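Local structure of SusD-like carbohydrate binding protein BF1063 (Bacteroides fragilis NCTC 9343, 3I4G) at residues Trp92-Asn103 / Phe140-Val149; Lys197-Arg206 / Ala220-Asn230. The protein probably binds carbohydrate at the outer membrane as a SusD-family, probably lipid-anchored protein, helping to capture glycans for uptake across that membrane. All coordinates share one frame; numbering follows the deposited sequence.

Contact 1. Residues Trp92-Asn103 / Phe140-Val149; sequences WETSYKRIGYCN and FKNVPLVENV. With EDO (1,2-ethanediol), chain G.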
loop_
_atom_site.group_PDB
_atom_site.type_symbol
_atom_site.label_atom_id
_atom_site.label_comp_id
_atom_site.label_asym_id
_atom_site.label_seq_id
_atom_site.Cartn_x
_atom_site.Cartn_y
_atom_site.Cartn_z
ATOM N N TRP A 92 12.383 -10.439 -2.053
ATOM C CA TRP A 92 13.473 -10.622 -3.008
ATOM C C TRP A 92 13.188 -11.752 -4.007
ATOM O O TRP A 92 13.296 -11.577 -5.253
ATOM C CB TRP A 92 14.757 -10.945 -2.263
ATOM C CG TRP A 92 15.965 -11.194 -3.130
ATOM C CD1 TRP A 92 16.325 -12.367 -3.707
ATOM C CD2 TRP A 92 17.001 -10.243 -3.470
ATOM N NE1 TRP A 92 17.505 -12.205 -4.414
ATOM C CE2 TRP A 92 17.947 -10.920 -4.262
ATOM C CE3 TRP A 92 17.224 -8.903 -3.160
ATOM C CZ2 TRP A 92 19.101 -10.285 -4.751
ATOM C CZ3 TRP A 92 18.362 -8.279 -3.672
ATOM C CH2 TRP A 92 19.276 -8.979 -4.442
ATOM N N GLU A 93 12.880 -12.931 -3.505
ATOM C CA GLU A 93 12.732 -14.054 -4.415
ATOM C C GLU A 93 11.498 -13.914 -5.305
ATOM O O GLU A 93 11.589 -14.216 -6.502
ATOM C CB GLU A 93 12.697 -15.353 -3.650
ATOM C CG GLU A 93 11.438 -15.607 -2.925
ATOM C CD GLU A 93 11.540 -16.811 -2.021
ATOM O OE1 GLU A 93 12.630 -17.430 -1.947
ATOM O OE2 GLU A 93 10.516 -17.143 -1.377
ATOM N N THR A 94 10.368 -13.444 -4.785
ATOM C CA THR A 94 9.213 -13.302 -5.663
ATOM C C THR A 94 9.514 -12.264 -6.746
ATOM O O THR A 94 9.075 -12.426 -7.912
ATOM C CB THR A 94 7.925 -12.958 -4.912
ATOM O OG1 THR A 94 8.071 -11.702 -4.243
ATOM C CG2 THR A 94 7.559 -14.065 -3.923
ATOM N N SER A 95 10.267 -11.223 -6.422
ATOM C CA SER A 95 10.644 -10.218 -7.427
ATOM C C SER A 95 11.452 -10.841 -8.539
ATOM O O SER A 95 11.137 -10.694 -9.716
ATOM C CB SER A 95 11.464 -9.100 -6.803
ATOM O OG SER A 95 10.732 -8.388 -5.790
ATOM N N TYR A 96 12.530 -11.518 -8.169
ATOM C CA TYR A 96 13.443 -12.093 -9.170
ATOM C C TYR A 96 12.812 -13.256 -9.900
ATOM O O TYR A 96 13.153 -13.512 -11.069
ATOM C CB TYR A 96 14.821 -12.398 -8.535
ATOM C CG TYR A 96 15.671 -11.153 -8.439
ATOM C CD1 TYR A 96 16.172 -10.556 -9.584
ATOM C CD2 TYR A 96 15.950 -10.537 -7.221
ATOM C CE1 TYR A 96 16.939 -9.372 -9.527
ATOM C CE2 TYR A 96 16.714 -9.402 -7.140
ATOM C CZ TYR A 96 17.212 -8.814 -8.300
ATOM O OH TYR A 96 18.008 -7.680 -8.228
ATOM N N LYS A 97 11.894 -13.969 -9.272
ATOM C CA LYS A 97 11.148 -15.021 -9.986
ATOM C C LYS A 97 10.320 -14.370 -11.102
ATOM O O LYS A 97 10.386 -14.808 -12.258
ATOM C CB LYS A 97 10.254 -15.829 -9.057
ATOM C CG LYS A 97 9.638 -17.057 -9.691
ATOM C CD LYS A 97 9.080 -18.023 -8.668
ATOM C CE LYS A 97 8.676 -19.353 -9.317
ATOM N N ARG A 98 9.555 -13.319 -10.797
ATOM C CA ARG A 98 8.780 -12.676 -11.819
ATOM C C ARG A 98 9.705 -12.045 -12.876
ATOM O O ARG A 98 9.439 -12.194 -14.070
ATOM C CB ARG A 98 7.858 -11.601 -11.249
ATOM C CG ARG A 98 7.230 -10.858 -12.386
ATOM C CD ARG A 98 6.264 -9.811 -12.022
ATOM N NE ARG A 98 4.954 -10.319 -11.653
ATOM C CZ ARG A 98 4.451 -10.269 -10.441
ATOM N NH1 ARG A 98 5.193 -9.911 -9.417
ATOM N NH2 ARG A 98 3.207 -10.645 -10.242
ATOM N N ILE A 99 10.796 -11.408 -12.466
ATOM C CA ILE A 99 11.726 -10.820 -13.417
ATOM C C ILE A 99 12.222 -11.888 -14.384
ATOM O O ILE A 99 12.241 -11.664 -15.602
ATOM C CB ILE A 99 12.883 -10.138 -12.680
ATOM C CG1 ILE A 99 12.386 -8.843 -12.001
ATOM C CG2 ILE A 99 14.069 -9.840 -13.648
ATOM C CD1 ILE A 99 13.344 -8.340 -10.907
ATOM N N GLY A 100 12.596 -13.045 -13.866
ATOM C CA GLY A 100 13.107 -14.096 -14.750
ATOM C C GLY A 100 12.071 -14.568 -15.729
ATOM O O GLY A 100 12.393 -14.761 -16.901
ATOM N N TYR A 101 10.820 -14.736 -15.297
ATOM C CA TYR A 101 9.770 -15.126 -16.235
ATOM C C TYR A 101 9.504 -14.002 -17.246
ATOM O O TYR A 101 9.252 -14.297 -18.423
ATOM C CB TYR A 101 8.504 -15.547 -15.504
ATOM C CG TYR A 101 8.627 -16.913 -14.858
ATOM C CD1 TYR A 101 8.826 -18.055 -15.653
ATOM C CD2 TYR A 101 8.509 -17.079 -13.502
ATOM C CE1 TYR A 101 8.938 -19.317 -15.073
ATOM C CE2 TYR A 101 8.597 -18.350 -12.917
ATOM C CZ TYR A 101 8.818 -19.443 -13.699
ATOM O OH TYR A 101 8.898 -20.689 -13.096
ATOM N N CYS A 102 9.563 -12.737 -16.846
ATOM C CA CYS A 102 9.390 -11.649 -17.797
ATOM C C CYS A 102 10.494 -11.660 -18.826
ATOM O O CYS A 102 10.255 -11.426 -20.034
ATOM C CB CYS A 102 9.381 -10.282 -17.106
ATOM S SG CYS A 102 7.902 -9.917 -16.096
ATOM N N ASN A 103 11.711 -11.924 -18.375
ATOM C CA ASN A 103 12.855 -11.980 -19.297
ATOM C C ASN A 103 12.686 -13.093 -20.313
ATOM O O ASN A 103 12.982 -12.899 -21.518
ATOM C CB ASN A 103 14.188 -12.075 -18.526
ATOM C CG ASN A 103 14.498 -10.799 -17.766
ATOM O OD1 ASN A 103 13.914 -9.751 -18.044
ATOM N ND2 ASN A 103 15.440 -10.877 -16.811
ATOM N N PHE A 140 15.810 -2.366 -1.211
ATOM C CA PHE A 140 17.175 -2.886 -1.234
ATOM C C PHE A 140 18.151 -1.904 -1.912
ATOM O O PHE A 140 19.345 -1.908 -1.632
ATOM C CB PHE A 140 17.224 -4.217 -1.976
ATOM C CG PHE A 140 16.418 -5.324 -1.360
ATOM C CD1 PHE A 140 16.905 -6.063 -0.292
ATOM C CD2 PHE A 140 15.184 -5.670 -1.878
ATOM C CE1 PHE A 140 16.201 -7.116 0.231
ATOM C CE2 PHE A 140 14.465 -6.725 -1.324
ATOM C CZ PHE A 140 15.018 -7.468 -0.301
ATOM N N LYS A 141 17.643 -1.106 -2.850
ATOM C CA LYS A 141 18.348 -0.004 -3.515
ATOM C C LYS A 141 19.361 -0.417 -4.564
ATOM O O LYS A 141 19.155 -0.096 -5.728
ATOM C CB LYS A 141 18.960 0.977 -2.497
ATOM C CG LYS A 141 17.852 1.552 -1.596
ATOM C CD LYS A 141 18.229 2.771 -0.889
ATOM C CE LYS A 141 17.020 3.281 -0.122
ATOM N NZ LYS A 141 17.356 4.509 0.621
ATOM N N ASN A 142 20.433 -1.100 -4.173
ATOM C CA ASN A 142 21.516 -1.460 -5.091
ATOM C C ASN A 142 21.434 -2.962 -5.259
ATOM O O ASN A 142 21.758 -3.702 -4.353
ATOM C CB ASN A 142 22.843 -1.001 -4.503
ATOM C CG ASN A 142 22.791 0.433 -4.046
ATOM O OD1 ASN A 142 22.443 1.334 -4.803
ATOM N ND2 ASN A 142 23.138 0.662 -2.764
ATOM N N VAL A 143 20.976 -3.402 -6.418
ATOM C CA VAL A 143 20.687 -4.816 -6.670
ATOM C C VAL A 143 21.048 -5.167 -8.101
ATOM O O VAL A 143 21.236 -4.281 -8.950
ATOM C CB VAL A 143 19.177 -5.137 -6.416
ATOM C CG1 VAL A 143 18.773 -4.789 -4.949
ATOM C CG2 VAL A 143 18.273 -4.413 -7.403
ATOM N N PRO A 144 21.179 -6.457 -8.423
ATOM C CA PRO A 144 21.430 -6.815 -9.816
ATOM C C PRO A 144 20.307 -6.431 -10.763
ATOM O O PRO A 144 19.113 -6.663 -10.467
ATOM C CB PRO A 144 21.563 -8.343 -9.777
ATOM C CG PRO A 144 22.023 -8.609 -8.359
ATOM C CD PRO A 144 21.253 -7.636 -7.531
ATOM N N LEU A 145 20.671 -5.813 -11.884
ATOM C CA LEU A 145 19.732 -5.445 -12.919
ATOM C C LEU A 145 19.883 -6.493 -14.009
ATOM O O LEU A 145 20.809 -6.454 -14.824
ATOM C CB LEU A 145 20.027 -4.021 -13.396
ATOM C CG LEU A 145 19.111 -3.511 -14.527
ATOM C CD1 LEU A 145 17.651 -3.516 -14.121
ATOM C CD2 LEU A 145 19.496 -2.097 -14.947
ATOM N N VAL A 146 19.010 -7.478 -13.970
ATOM C CA VAL A 146 19.036 -8.617 -14.878
ATOM C C VAL A 146 17.929 -8.473 -15.909
ATOM O O VAL A 146 16.737 -8.384 -15.598
ATOM C CB VAL A 146 18.848 -9.909 -14.128
ATOM C CG1 VAL A 146 18.882 -11.119 -15.101
ATOM C CG2 VAL A 146 19.927 -10.036 -13.030
ATOM N N GLU A 147 18.318 -8.474 -17.169
ATOM C CA GLU A 147 17.409 -8.372 -18.313
ATOM C C GLU A 147 17.418 -9.595 -19.214
ATOM O O GLU A 147 16.480 -9.827 -19.960
ATOM C CB GLU A 147 17.816 -7.153 -19.144
ATOM C CG GLU A 147 17.766 -5.864 -18.366
ATOM C CD GLU A 147 18.382 -4.679 -19.107
ATOM O OE1 GLU A 147 17.738 -4.149 -20.036
ATOM O OE2 GLU A 147 19.474 -4.218 -18.685
ATOM N N ASN A 148 18.500 -10.354 -19.166
ATOM C CA ASN A 148 18.681 -11.526 -20.008
ATOM C C ASN A 148 18.398 -12.805 -19.256
ATOM O O ASN A 148 18.424 -12.824 -18.023
ATOM C CB ASN A 148 20.113 -11.585 -20.524
ATOM C CG ASN A 148 20.452 -10.433 -21.398
ATOM O OD1 ASN A 148 19.605 -9.925 -22.132
ATOM N ND2 ASN A 148 21.706 -10.014 -21.353
ATOM N N VAL A 149 18.097 -13.866 -19.995
ATOM C CA VAL A 149 17.849 -15.163 -19.421
ATOM C C VAL A 149 19.212 -15.731 -19.020
ATOM O O VAL A 149 20.130 -15.809 -19.837
ATOM C CB VAL A 149 17.109 -16.063 -20.430
ATOM C CG1 VAL A 149 16.963 -17.484 -19.876
ATOM C CG2 VAL A 149 15.756 -15.434 -20.784
HETATM C C1 EDO G . 0.121 -10.367 -7.475
HETATM O O1 EDO G . 1.238 -11.068 -8.083
HETATM C C2 EDO G . -1.011 -10.197 -8.446
HETATM O O2 EDO G . -0.582 -9.419 -9.582
HETATM O O HOH W 1 16.527 -13.589 -16.196
HETATM O O HOH W 2 14.937 -10.702 -21.885
#

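Contact 2. Residues Lys197-Arg206 / Ala220-Asn230; sequences KQAALAFLGR and AFHDIMELGDN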
loop_
_atom_site.group_PDB
_atom_site.type_symbol
_atom_site.label_atom_id
_atom_site.label_comp_id
_atom_site.label_asym_id
_atom_site.label_seq_id
_atom_site.Cartn_x
_atom_site.Cartn_y
_atom_site.Cartn_z
ATOM N N LYS A 197 -2.136 2.361 -19.973
ATOM C CA LYS A 197 -1.185 3.427 -20.165
ATOM C C LYS A 197 -0.984 4.210 -18.874
ATOM O O LYS A 197 0.129 4.472 -18.431
ATOM C CB LYS A 197 -1.710 4.347 -21.288
ATOM C CG LYS A 197 -0.825 5.507 -21.632
ATOM C CD LYS A 197 -1.385 6.360 -22.786
ATOM C CE LYS A 197 -1.702 5.596 -24.065
ATOM N NZ LYS A 197 -0.441 5.077 -24.677
ATOM N N GLN A 198 -2.093 4.607 -18.264
ATOM C CA GLN A 198 -2.053 5.382 -17.020
ATOM C C GLN A 198 -1.418 4.636 -15.857
ATOM O O GLN A 198 -0.845 5.288 -14.969
ATOM C CB GLN A 198 -3.467 5.852 -16.654
ATOM C CG GLN A 198 -4.031 6.924 -17.587
ATOM C CD GLN A 198 -4.823 6.381 -18.766
ATOM O OE1 GLN A 198 -4.624 5.219 -19.235
ATOM N NE2 GLN A 198 -5.770 7.208 -19.249
ATOM N N ALA A 199 -1.522 3.309 -15.804
ATOM C CA ALA A 199 -0.823 2.536 -14.756
ATOM C C ALA A 199 0.683 2.688 -14.917
ATOM O O ALA A 199 1.412 2.935 -13.934
ATOM C CB ALA A 199 -1.247 1.052 -14.785
ATOM N N ALA A 200 1.167 2.549 -16.149
ATOM C CA ALA A 200 2.591 2.739 -16.389
ATOM C C ALA A 200 3.036 4.179 -16.098
ATOM O O ALA A 200 4.108 4.397 -15.540
ATOM C CB ALA A 200 2.958 2.290 -17.839
ATOM N N LEU A 201 2.224 5.175 -16.482
ATOM C CA LEU A 201 2.563 6.555 -16.176
ATOM C C LEU A 201 2.576 6.831 -14.661
ATOM O O LEU A 201 3.366 7.673 -14.199
ATOM C CB LEU A 201 1.605 7.556 -16.876
ATOM C CG LEU A 201 1.651 7.608 -18.381
ATOM C CD1 LEU A 201 0.462 8.394 -18.948
ATOM C CD2 LEU A 201 2.970 8.226 -18.789
ATOM N N ALA A 202 1.716 6.175 -13.880
ATOM C CA ALA A 202 1.691 6.396 -12.446
ATOM C C ALA A 202 2.949 5.833 -11.816
ATOM O O ALA A 202 3.541 6.458 -10.941
ATOM C CB ALA A 202 0.451 5.771 -11.833
ATOM N N PHE A 203 3.381 4.646 -12.262
ATOM C CA PHE A 203 4.650 4.123 -11.778
ATOM C C PHE A 203 5.842 4.945 -12.258
ATOM O O PHE A 203 6.811 5.098 -11.520
ATOM C CB PHE A 203 4.820 2.643 -12.126
ATOM C CG PHE A 203 4.157 1.746 -11.137
ATOM C CD1 PHE A 203 4.861 1.323 -10.023
ATOM C CD2 PHE A 203 2.839 1.342 -11.269
ATOM C CE1 PHE A 203 4.278 0.513 -9.061
ATOM C CE2 PHE A 203 2.258 0.502 -10.306
ATOM C CZ PHE A 203 2.974 0.134 -9.188
ATOM N N LEU A 204 5.754 5.492 -13.454
ATOM C CA LEU A 204 6.767 6.451 -13.907
ATOM C C LEU A 204 6.840 7.619 -12.944
ATOM O O LEU A 204 7.931 8.036 -12.538
ATOM C CB LEU A 204 6.434 6.968 -15.314
ATOM C CG LEU A 204 7.309 8.049 -15.895
ATOM C CD1 LEU A 204 8.773 7.571 -15.969
ATOM C CD2 LEU A 204 6.807 8.441 -17.277
ATOM N N GLY A 205 5.702 8.211 -12.611
ATOM C CA GLY A 205 5.680 9.296 -11.650
ATOM C C GLY A 205 6.255 8.926 -10.310
ATOM O O GLY A 205 7.034 9.704 -9.739
ATOM N N ARG A 206 5.908 7.756 -9.771
ATOM C CA ARG A 206 6.486 7.348 -8.504
ATOM C C ARG A 206 8.007 7.162 -8.628
ATOM O O ARG A 206 8.760 7.500 -7.695
ATOM C CB ARG A 206 5.880 6.026 -7.992
ATOM C CG ARG A 206 4.455 6.062 -7.474
ATOM C CD ARG A 206 4.126 4.705 -6.899
ATOM N NE ARG A 206 2.850 4.648 -6.201
ATOM C CZ ARG A 206 2.466 3.571 -5.560
ATOM N NH1 ARG A 206 3.218 2.470 -5.600
ATOM N NH2 ARG A 206 1.330 3.572 -4.908
ATOM N N ALA A 220 4.564 13.272 -15.515
ATOM C CA ALA A 220 3.962 11.951 -15.611
ATOM C C ALA A 220 2.551 11.941 -15.033
ATOM O O ALA A 220 1.613 11.460 -15.658
ATOM C CB ALA A 220 4.852 10.901 -14.910
ATOM N N PHE A 221 2.387 12.490 -13.836
ATOM C CA PHE A 221 1.053 12.517 -13.229
ATOM C C PHE A 221 0.118 13.445 -14.022
ATOM O O PHE A 221 -1.053 13.114 -14.210
ATOM C CB PHE A 221 1.124 12.926 -11.768
ATOM C CG PHE A 221 1.848 11.931 -10.868
ATOM C CD1 PHE A 221 1.480 10.612 -10.818
ATOM C CD2 PHE A 221 2.885 12.341 -10.056
ATOM C CE1 PHE A 221 2.132 9.724 -9.968
ATOM C CE2 PHE A 221 3.537 11.460 -9.206
ATOM C CZ PHE A 221 3.167 10.154 -9.161
ATOM N N HIS A 222 0.627 14.580 -14.488
ATOM C CA HIS A 222 -0.191 15.516 -15.266
ATOM C C HIS A 222 -0.616 14.907 -16.608
ATOM O O HIS A 222 -1.680 15.249 -17.122
ATOM C CB HIS A 222 0.575 16.816 -15.434
ATOM C CG HIS A 222 -0.264 17.973 -15.863
ATOM N ND1 HIS A 222 -1.545 18.202 -15.393
ATOM C CD2 HIS A 222 0.053 19.040 -16.630
ATOM C CE1 HIS A 222 -2.005 19.319 -15.931
ATOM N NE2 HIS A 222 -1.049 19.856 -16.668
ATOM N N ASP A 223 0.192 14.006 -17.171
ATOM C CA ASP A 223 -0.182 13.297 -18.402
ATOM C C ASP A 223 -1.395 12.417 -18.167
ATOM O O ASP A 223 -2.258 12.316 -19.022
ATOM C CB ASP A 223 0.966 12.427 -18.939
ATOM C CG ASP A 223 2.102 13.215 -19.580
ATOM O OD1 ASP A 223 1.923 14.404 -19.881
ATOM O OD2 ASP A 223 3.184 12.589 -19.820
ATOM N N ILE A 224 -1.487 11.797 -16.987
ATOM C CA ILE A 224 -2.665 11.010 -16.639
ATOM C C ILE A 224 -3.894 11.922 -16.575
ATOM O O ILE A 224 -4.986 11.628 -17.080
ATOM C CB ILE A 224 -2.454 10.275 -15.310
ATOM C CG1 ILE A 224 -1.295 9.280 -15.427
ATOM C CG2 ILE A 224 -3.749 9.579 -14.857
ATOM C CD1 ILE A 224 -0.866 8.714 -14.096
HETATM N N MSE A 225 -3.747 13.027 -15.866
HETATM C CA MSE A 225 -4.847 13.996 -15.765
HETATM C C MSE A 225 -5.307 14.498 -17.138
HETATM O O MSE A 225 -6.505 14.528 -17.420
HETATM C CB MSE A 225 -4.410 15.150 -14.866
HETATM C CG MSE A 225 -4.040 14.759 -13.439
HETATM SE SE MSE A 225 -3.056 16.069 -12.476
HETATM C CE MSE A 225 -4.470 17.514 -12.361
ATOM N N GLU A 226 -4.374 14.829 -18.015
ATOM C CA GLU A 226 -4.724 15.400 -19.317
ATOM C C GLU A 226 -5.305 14.381 -20.306
ATOM O O GLU A 226 -6.014 14.761 -21.240
ATOM C CB GLU A 226 -3.504 16.121 -19.886
ATOM C CG GLU A 226 -3.200 17.401 -19.131
ATOM C CD GLU A 226 -1.999 18.134 -19.665
ATOM O OE1 GLU A 226 -1.026 17.465 -20.113
ATOM O OE2 GLU A 226 -2.027 19.381 -19.617
ATOM N N LEU A 227 -5.037 13.095 -20.103
ATOM C CA LEU A 227 -5.688 12.068 -20.906
ATOM C C LEU A 227 -7.195 12.099 -20.651
ATOM O O LEU A 227 -8.016 11.855 -21.549
ATOM C CB LEU A 227 -5.114 10.675 -20.628
ATOM C CG LEU A 227 -3.798 10.350 -21.337
ATOM C CD1 LEU A 227 -3.045 9.243 -20.638
ATOM C CD2 LEU A 227 -4.080 10.020 -22.808
ATOM N N GLY A 228 -7.582 12.402 -19.423
ATOM C CA GLY A 228 -8.996 12.651 -19.148
ATOM C C GLY A 228 -9.888 11.454 -18.964
ATOM O O GLY A 228 -11.103 11.571 -18.979
ATOM N N ASP A 229 -9.302 10.277 -18.784
ATOM C CA ASP A 229 -10.072 9.038 -18.615
ATOM C C ASP A 229 -10.452 8.773 -17.182
ATOM O O ASP A 229 -11.305 7.906 -16.934
ATOM C CB ASP A 229 -9.293 7.801 -19.097
ATOM C CG ASP A 229 -8.932 7.827 -20.561
ATOM O OD1 ASP A 229 -9.446 8.669 -21.291
ATOM O OD2 ASP A 229 -8.142 6.935 -20.971
ATOM N N ASN A 230 -9.811 9.467 -16.229
ATOM C CA ASN A 230 -9.991 9.173 -14.826
ATOM C C ASN A 230 -10.616 10.328 -14.056
ATOM O O ASN A 230 -10.549 11.487 -14.440
ATOM C CB ASN A 230 -8.633 8.791 -14.263
ATOM C CG ASN A 230 -8.071 7.555 -14.932
ATOM O OD1 ASN A 230 -7.126 7.632 -15.734
ATOM N ND2 ASN A 230 -8.675 6.417 -14.652
HETATM O O HOH W 3 -6.572 9.439 -17.669
#

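Contact 1. Residues Trp92-Asn103 / Phe140-Val149
Trp-92, Tyr-96 and Asn-103 dock helix 86-109 of the SusD-like N-terminal region onto the extended loop that follows helix 116-139. The indole of Trp-92 can be followed outward from its root. CB lies near Phe-140 CZ, and with CG anti to the backbone N (chi1 179°) the six-membered ring swings out toward the loop. CE3 then stands over the centre of the Phe-140 ring in an edge-to-face pair whose planes meet at 82°. Farther out, Trp-92 CZ3 touches Val-143 CG1 at 3.7 Å, and CH2 reaches Pro-144 CD. One indole face carries CE2 of Tyr-96, a turn later in the helix. The Tyr-96 hydroxyl donates to Pro-144 O, OH to O 2.7 Å, in the carbonyl plane and on a lone pair, while Val-143 CB and Pro-144 CD pack against the hydroxyl oxygen of Tyr-96. At the far end of the segment, Asn-103 OD1 accepts from Arg-129 NH1, which probably helps set the amide with ND2 toward the loop. Water 1 links this nitrogen to Asn-148 O. Asn-103 ND2 also donates to Val-146 O at 3.1 Å, from 60° above the carbonyl plane; that oxygen accepts from Tyr-133 OH as well.

Contact 2. Residues Lys197-Arg206 / Ala220-Asn230
A helical hairpin, in a protein whose family belongs to the TPR clan, brings Leu-201, Ala-202 and Gly-205 of helix 197-211 against Ala-220, Phe-221 and Ile-224 of helix 214-227. The segment axes run nearly antiparallel, at 154°, and approach to 8.4 Å. Leu-201 is a knob in a hole formed by Ala-220, Asp-223, Ile-224 and Leu-227. Leu-201 CB meets Ile-224 CG1 at 3.7 Å as the two side chains lie alongside one another, pointing opposite ways, and its CD1 extends to Leu-227 CD1. Beyond CG1, the tip of Ile-224 slips between the helices, its CD1 lying against Gln-198 O and the CB of Ala-202. Toward the turn of the hairpin the packing closes onto backbone. Ala-220 CB rests on Leu-201 O and Gly-205 N, and Gly-205 CA sits 3.6 Å above the plane of the Phe-221 ring, displaced from the ring centre, in a CH-pi contact. The bare glycine lets the ring lie directly on the helix.

The other end is polar. The bend of Gln-198 at chi2 (91°) carries its amide across Leu-227 CD1 toward Asp-229; OE1 accepts from the backbone N of Phe-184, in the segment preceding helix 197-211. Asp-229 is itself tied down, OD1 by a salt bridge to Arg-183 and OD2 by the N of Ser-185. Gln-198 NE2 donates to Asp-229 OD2 at 2.9 Å, approaching from above the carboxylate plane, with the amide and carboxylate planes 51° apart. Water 3 joins the same junction, accepting from Gln-198 NE2 at 2.8 Å and from Asp-229 N.

How the contacts relate
Past several short N-terminal helices the chain enters helix 86-109, and contact 1 closes once helix 116-139 has been passed, pinning the loop 140-149 back on the earlier helix. After the short helix 152-155 comes helix 163-180, whose Ile-166 and Trp-169 pack on that loop, before contact 2 folds helix 214-227 back on helix 197-211. The two closures are in series, neither nesting nor crossing; the centres of contact 1 and contact 2 lie about 25 Å apart, and the nearest atoms of contact 1 and contact 2 about 10 Å apart. Helix 116-139 bridges them: Leu-136 and Tyr-133 touch the helix of contact 1, while Phe-127 and Phe-134 meet that of contact 2. Contact 2 further packs on strand 380-386 and helix 387-400.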